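Local coordinates for protein histidine kinase (Paraburkholderia phymatum, PDB 6NB0) that probably works as a phosphorelay sensor kinase, using ATP to phosphorylate a histidine side chain and so pass a signal on, at residues 136-139 and 140-143; 202-206 and 207-211. All blocks are in the same frame, centred on the assembly; numbering follows the deposited sequence.

Contact 1 (136-139 and 140-143); sequences RPLL and DETI
The side chain of Arg136 crosses that of Asp140, one helical turn further on, and the two make an i to i+4 salt bridge. NE is the atom that reaches across, giving a weak but nearly straight bond of 3.3 Å to Asp140 OD1, with an angle of 173° at the hydrogen. OD1 sits at the edge of the guanidinium, in its plane, while the carboxylate itself is turned 65° from that plane. The bend at chi2 of Arg136 folds the chain so that NE comes to the aspartate. A water completes the ring: it accepts from Arg136 NH2 at 2.8 Å and donates to Asp140 OD1 at 2.6 Å. Arg136 NH1 also donates to the carbonyl of Leu164, a second hold on the guanidinium.

On the buried flank Thr142 turns its hydroxyl back onto the helix backbone. With OG1 beside its own backbone N (chi1 -58°), it donates to Leu138 O at 2.8 Å; Thr142 N binds the same oxygen at 3.0 Å from the opposite face of the carbonyl plane. A buried hydroxyl is thus satisfied within the helix, and the side chains of Thr142 and Leu138 both touch Leu180 of helix 173-189. Leu139, apolar and buried, meets strands 157-161 and 196-204. Glu141 forms salt bridges with Arg173 and Arg45.

This is the amphipathic pattern of a helix packed on a sheet. Two charges joined by one weak direct bond and a water probably stabilise each other modestly, whereas the hydroxyl bond to Leu138 O probably holds the chi1 rotation of Thr142.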
ATOM      1  N   ARG A 136     -14.914  14.809 -16.869  1.00 34.30           N
ATOM      2  CA  ARG A 136     -15.388  13.750 -17.767  1.00 32.16           C
ATOM      3  C   ARG A 136     -14.263  12.830 -18.257  1.00 29.37           C
ATOM      4  O   ARG A 136     -14.459  11.604 -18.287  1.00 30.22           O
ATOM      5  CB  ARG A 136     -16.138  14.357 -18.951  1.00 30.58           C
ATOM      6  CG  ARG A 136     -16.542  13.329 -20.002  1.00 33.69           C
ATOM      7  CD  ARG A 136     -17.467  12.278 -19.408  1.00 35.49           C
ATOM      8  NE  ARG A 136     -17.952  11.311 -20.396  1.00 42.70           N
ATOM      9  CZ  ARG A 136     -19.030  11.498 -21.157  1.00 46.29           C
ATOM     10  NH1 ARG A 136     -19.732  12.631 -21.063  1.00 39.12           N
ATOM     11  NH2 ARG A 136     -19.414  10.557 -22.015  1.00 41.77           N
ATOM     12  N   PRO A 137     -13.085  13.339 -18.658  1.00 32.64           N
ATOM     13  CA  PRO A 137     -11.994  12.404 -18.980  1.00 34.85           C
ATOM     14  C   PRO A 137     -11.597  11.532 -17.804  1.00 34.14           C
ATOM     15  O   PRO A 137     -11.177  10.381 -18.003  1.00 30.93           O
ATOM     16  CB  PRO A 137     -10.846  13.327 -19.418  1.00 33.66           C
ATOM     17  CG  PRO A 137     -11.540  14.602 -19.912  1.00 34.03           C
ATOM     18  CD  PRO A 137     -12.686  14.735 -18.925  1.00 34.57           C
ATOM     19  N   LEU A 138     -11.745  12.026 -16.571  1.00 27.17           N
ATOM     20  CA  LEU A 138     -11.477  11.151 -15.425  1.00 31.03           C
ATOM     21  C   LEU A 138     -12.473   9.991 -15.350  1.00 33.53           C
ATOM     22  O   LEU A 138     -12.086   8.843 -15.084  1.00 26.62           O
ATOM     23  CB  LEU A 138     -11.488  11.965 -14.126  1.00 28.91           C
ATOM     24  CG  LEU A 138     -11.297  11.080 -12.891  1.00 28.89           C
ATOM     25  CD1 LEU A 138      -9.990  10.299 -12.964  1.00 31.50           C
ATOM     26  CD2 LEU A 138     -11.367  11.913 -11.607  1.00 32.86           C
ATOM     27  N   LEU A 139     -13.761  10.275 -15.562  1.00 28.20           N
ATOM     28  CA  LEU A 139     -14.764   9.221 -15.597  1.00 30.05           C
ATOM     29  C   LEU A 139     -14.471   8.208 -16.699  1.00 28.91           C
ATOM     30  O   LEU A 139     -14.597   6.996 -16.483  1.00 27.89           O
ATOM     31  CB  LEU A 139     -16.152   9.846 -15.786  1.00 28.10           C
ATOM     32  CG  LEU A 139     -16.586  10.757 -14.628  1.00 30.26           C
ATOM     33  CD1 LEU A 139     -17.830  11.563 -15.003  1.00 30.81           C
ATOM     34  CD2 LEU A 139     -16.842   9.965 -13.337  1.00 27.55           C
ATOM     35  N   ASP A 140     -14.131   8.682 -17.905  1.00 28.13           N
ATOM     36  CA  ASP A 140     -13.870   7.754 -19.006  1.00 30.00           C
ATOM     37  C   ASP A 140     -12.635   6.906 -18.731  1.00 29.56           C
ATOM     38  O   ASP A 140     -12.608   5.705 -19.043  1.00 31.19           O
ATOM     39  CB  ASP A 140     -13.695   8.517 -20.321  1.00 31.14           C
ATOM     40  CG  ASP A 140     -14.991   9.134 -20.837  1.00 39.01           C
ATOM     41  OD1 ASP A 140     -16.080   8.586 -20.605  1.00 45.32           O
ATOM     42  OD2 ASP A 140     -14.905  10.170 -21.508  1.00 41.44           O
ATOM     43  N   GLU A 141     -11.596   7.515 -18.156  1.00 30.20           N
ATOM     44  CA  GLU A 141     -10.406   6.748 -17.785  1.00 30.63           C
ATOM     45  C   GLU A 141     -10.727   5.666 -16.767  1.00 26.59           C
ATOM     46  O   GLU A 141     -10.185   4.560 -16.846  1.00 29.92           O
ATOM     47  CB  GLU A 141      -9.334   7.687 -17.231  1.00 39.62           C
ATOM     48  CG  GLU A 141      -8.074   6.977 -16.767  1.00 47.77           C
ATOM     49  CD  GLU A 141      -6.921   7.941 -16.488  1.00 61.24           C
ATOM     50  OE1 GLU A 141      -7.185   9.075 -16.012  1.00 49.21           O
ATOM     51  OE2 GLU A 141      -5.756   7.563 -16.772  1.00 63.25           O
ATOM     52  N   THR A 142     -11.583   5.981 -15.783  1.00 26.15           N
ATOM     53  CA  THR A 142     -12.008   5.000 -14.796  1.00 22.98           C
ATOM     54  C   THR A 142     -12.654   3.803 -15.480  1.00 27.47           C
ATOM     55  O   THR A 142     -12.325   2.641 -15.192  1.00 25.88           O
ATOM     56  CB  THR A 142     -13.001   5.642 -13.802  1.00 26.93           C
ATOM     57  OG1 THR A 142     -12.400   6.782 -13.145  1.00 28.85           O
ATOM     58  CG2 THR A 142     -13.442   4.624 -12.736  1.00 24.02           C
ATOM     59  N   ILE A 143     -13.602   4.071 -16.372  1.00 26.73           N
ATOM     60  CA  ILE A 143     -14.309   2.979 -17.043  1.00 25.78           C
ATOM     61  C   ILE A 143     -13.316   2.146 -17.838  1.00 27.84           C
ATOM     62  O   ILE A 143     -13.334   0.910 -17.794  1.00 27.37           O
ATOM     63  CB  ILE A 143     -15.424   3.538 -17.948  1.00 31.45           C
ATOM     64  CG1 ILE A 143     -16.492   4.257 -17.107  1.00 30.41           C
ATOM     65  CG2 ILE A 143     -16.030   2.426 -18.820  1.00 32.74           C
ATOM     66  CD1 ILE A 143     -17.247   3.328 -16.157  1.00 29.01           C
TER
HETATM   67  O   HOH W   1     -18.079   8.155 -22.268  1.00 51.45           O

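Contact 2 (202-206 and 207-211); sequences DVDTA and TLRAT
The guanidinium of Arg209 has Asp204 CB over the centre of one face, 3.6 Å above its plane, and Asp202 CB at its edge, 4.0 Å from NH2. Arg209 and Asp202 are each modelled in two conformations, and this holds for one of them. Neither aspartate makes a salt bridge here: Asp202 OD2 stays 4.1 Å from Arg209 NH2, and Asp204 OD1 lies well out of the guanidinium plane, so no N-H points at it. Their charges probably still attract the arginine, which in this conformer bends at chi3 (-52°) back over the strand carrying them.

These residues share one face of an antiparallel beta hairpin closed by a type II' turn from Asp204 to Thr207. Asp202 and Arg209, like Asp204 and Thr207, are hydrogen-bonded pairs; Val203 and Leu208, the non-hydrogen-bonded pair between them, project to the other face, where their apolar side chains pack on Leu135 of helix 135-154.

Thr205 takes the turn's first inner position with positive phi (48°), unusual for a beta-branched residue; its OG1 donates to Asp204 OD2 at 3.1 Å. Thr207, beta-branched for the strand and polar, suits the turn's exit: its OG1 is hydrogen-bonded to two waters, one accepting from Ala206 N at 3.0 Å.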
ATOM      1  N   ASP A 202     -22.426  13.268 -11.470  1.00 29.66           N
ATOM      2  CA  ASP A 202     -22.924  14.604 -11.794  0.64 33.01           C
ATOM      3  C   ASP A 202     -22.369  15.566 -10.751  1.00 33.81           C
ATOM      4  O   ASP A 202     -21.791  15.152  -9.740  1.00 33.58           O
ATOM      5  CB  ASP A 202     -24.464  14.624 -11.832  0.64 35.33           C
ATOM      6  CG  ASP A 202     -25.039  15.762 -12.685  0.64 38.58           C
ATOM      7  OD1 ASP A 202     -24.272  16.602 -13.215  0.64 39.13           O
ATOM      8  OD2 ASP A 202     -26.284  15.825 -12.815  0.64 41.72           O
ATOM      9  N   VAL A 203     -22.586  16.850 -10.982  1.00 32.96           N
ATOM     10  CA  VAL A 203     -22.283  17.864  -9.987  1.00 33.80           C
ATOM     11  C   VAL A 203     -23.574  18.569  -9.616  1.00 37.28           C
ATOM     12  O   VAL A 203     -24.505  18.693 -10.419  1.00 37.05           O
ATOM     13  CB  VAL A 203     -21.236  18.874 -10.501  1.00 32.28           C
ATOM     14  CG1 VAL A 203     -19.902  18.157 -10.757  1.00 35.76           C
ATOM     15  CG2 VAL A 203     -21.757  19.533 -11.771  1.00 34.55           C
ATOM     16  N   ASP A 204     -23.628  19.031  -8.377  1.00 33.72           N
ATOM     17  CA  ASP A 204     -24.741  19.830  -7.904  1.00 36.44           C
ATOM     18  C   ASP A 204     -24.170  20.844  -6.935  1.00 36.10           C
ATOM     19  O   ASP A 204     -23.574  20.454  -5.927  1.00 36.78           O
ATOM     20  CB  ASP A 204     -25.818  18.983  -7.226  1.00 43.39           C
ATOM     21  CG  ASP A 204     -27.014  19.834  -6.791  1.00 58.83           C
ATOM     22  OD1 ASP A 204     -27.973  19.996  -7.584  1.00 65.53           O
ATOM     23  OD2 ASP A 204     -26.973  20.382  -5.672  1.00 67.86           O
ATOM     24  N   THR A 205     -24.336  22.130  -7.260  1.00 33.70           N
ATOM     25  CA  THR A 205     -23.791  23.244  -6.490  1.00 38.25           C
ATOM     26  C   THR A 205     -22.318  22.985  -6.167  1.00 44.13           C
ATOM     27  O   THR A 205     -21.484  22.952  -7.077  1.00 39.72           O
ATOM     28  CB  THR A 205     -24.647  23.473  -5.238  1.00 41.02           C
ATOM     29  OG1 THR A 205     -26.027  23.282  -5.589  1.00 54.54           O
ATOM     30  CG2 THR A 205     -24.511  24.881  -4.759  1.00 45.33           C
ATOM     31  N   ALA A 206     -21.979  22.751  -4.901  1.00 39.07           N
ATOM     32  CA  ALA A 206     -20.580  22.639  -4.506  1.00 40.59           C
ATOM     33  C   ALA A 206     -20.060  21.193  -4.450  1.00 44.34           C
ATOM     34  O   ALA A 206     -18.934  20.971  -3.982  1.00 39.44           O
ATOM     35  CB  ALA A 206     -20.373  23.332  -3.154  1.00 39.23           C
ATOM     36  N   THR A 207     -20.814  20.216  -4.968  1.00 37.79           N
ATOM     37  CA  THR A 207     -20.573  18.805  -4.675  1.00 36.88           C
ATOM     38  C   THR A 207     -20.491  17.956  -5.941  1.00 35.01           C
ATOM     39  O   THR A 207     -21.358  18.048  -6.819  1.00 34.18           O
ATOM     40  CB  THR A 207     -21.693  18.266  -3.763  1.00 34.24           C
ATOM     41  OG1 THR A 207     -21.798  19.102  -2.600  1.00 39.23           O
ATOM     42  CG2 THR A 207     -21.407  16.826  -3.334  1.00 39.77           C
ATOM     43  N   LEU A 208     -19.459  17.123  -6.017  1.00 28.77           N
ATOM     44  CA  LEU A 208     -19.390  16.028  -6.990  1.00 29.38           C
ATOM     45  C   LEU A 208     -20.018  14.788  -6.376  1.00 35.82           C
ATOM     46  O   LEU A 208     -19.669  14.410  -5.253  1.00 35.42           O
ATOM     47  CB  LEU A 208     -17.943  15.717  -7.374  1.00 30.60           C
ATOM     48  CG  LEU A 208     -17.691  14.408  -8.136  1.00 31.73           C
ATOM     49  CD1 LEU A 208     -18.229  14.456  -9.574  1.00 29.81           C
ATOM     50  CD2 LEU A 208     -16.197  13.999  -8.146  1.00 30.73           C
ATOM     51  N   ARG A 209     -20.924  14.142  -7.118  1.00 30.38           N
ATOM     52  CA  ARG A 209     -21.608  12.935  -6.664  0.58 36.13           C
ATOM     53  C   ARG A 209     -21.341  11.827  -7.670  1.00 35.35           C
ATOM     54  O   ARG A 209     -21.623  11.995  -8.859  1.00 34.19           O
ATOM     55  CB  ARG A 209     -23.115  13.168  -6.525  0.58 40.80           C
ATOM     56  CG  ARG A 209     -23.479  14.346  -5.634  0.58 50.15           C
ATOM     57  CD  ARG A 209     -24.966  14.679  -5.724  0.58 59.78           C
ATOM     58  NE  ARG A 209     -25.417  14.857  -7.103  0.58 64.21           N
ATOM     59  CZ  ARG A 209     -26.597  15.363  -7.448  0.58 68.18           C
ATOM     60  NH1 ARG A 209     -27.455  15.757  -6.516  0.58 61.93           N
ATOM     61  NH2 ARG A 209     -26.919  15.480  -8.729  0.58 72.78           N
ATOM     62  N   ALA A 210     -20.789  10.715  -7.197  1.00 30.26           N
ATOM     63  CA  ALA A 210     -20.535   9.537  -8.027  1.00 28.54           C
ATOM     64  C   ALA A 210     -21.149   8.338  -7.327  1.00 36.32           C
ATOM     65  O   ALA A 210     -20.860   8.097  -6.147  1.00 35.47           O
ATOM     66  CB  ALA A 210     -19.036   9.310  -8.241  1.00 26.00           C
ATOM     67  N   THR A 211     -21.994   7.593  -8.042  1.00 28.83           N
ATOM     68  CA  THR A 211     -22.685   6.443  -7.476  1.00 29.39           C
ATOM     69  C   THR A 211     -22.475   5.261  -8.403  1.00 31.40           C
ATOM     70  O   THR A 211     -22.631   5.394  -9.621  1.00 28.61           O
ATOM     71  CB  THR A 211     -24.184   6.718  -7.305  1.00 33.06           C
ATOM     72  OG1 THR A 211     -24.356   7.782  -6.361  1.00 37.05           O
ATOM     73  CG2 THR A 211     -24.897   5.468  -6.800  1.00 33.25           C
TER
HETATM   74  O   HOH W   2     -23.467  21.139  -2.920  1.00 49.21           O
HETATM   75  O   HOH W   3     -19.673  19.481  -0.977  1.00 53.77           O

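In the fold
After the N-terminal helices and strand 131-134 the chain enters helix 135-154, whose first turns hold contact 1, a local contact that closes no long loop. It then runs through strands 157-161 and 168-171, helix 173-189 and strand 196-204 before contact 2 closes the tight hairpin turn into strand 207-214. The contacts follow in series, neither nesting nor crossing, with centres 15 Å apart and nearest atoms about 6 Å apart. Leu164, in the loop after strand 157-161, bridges them by touching Leu139 of contact 1 and Asp202 and Val203 of contact 2. The helix is thus tied to the mixed sheet that strands 196-204 and 207-214 help build.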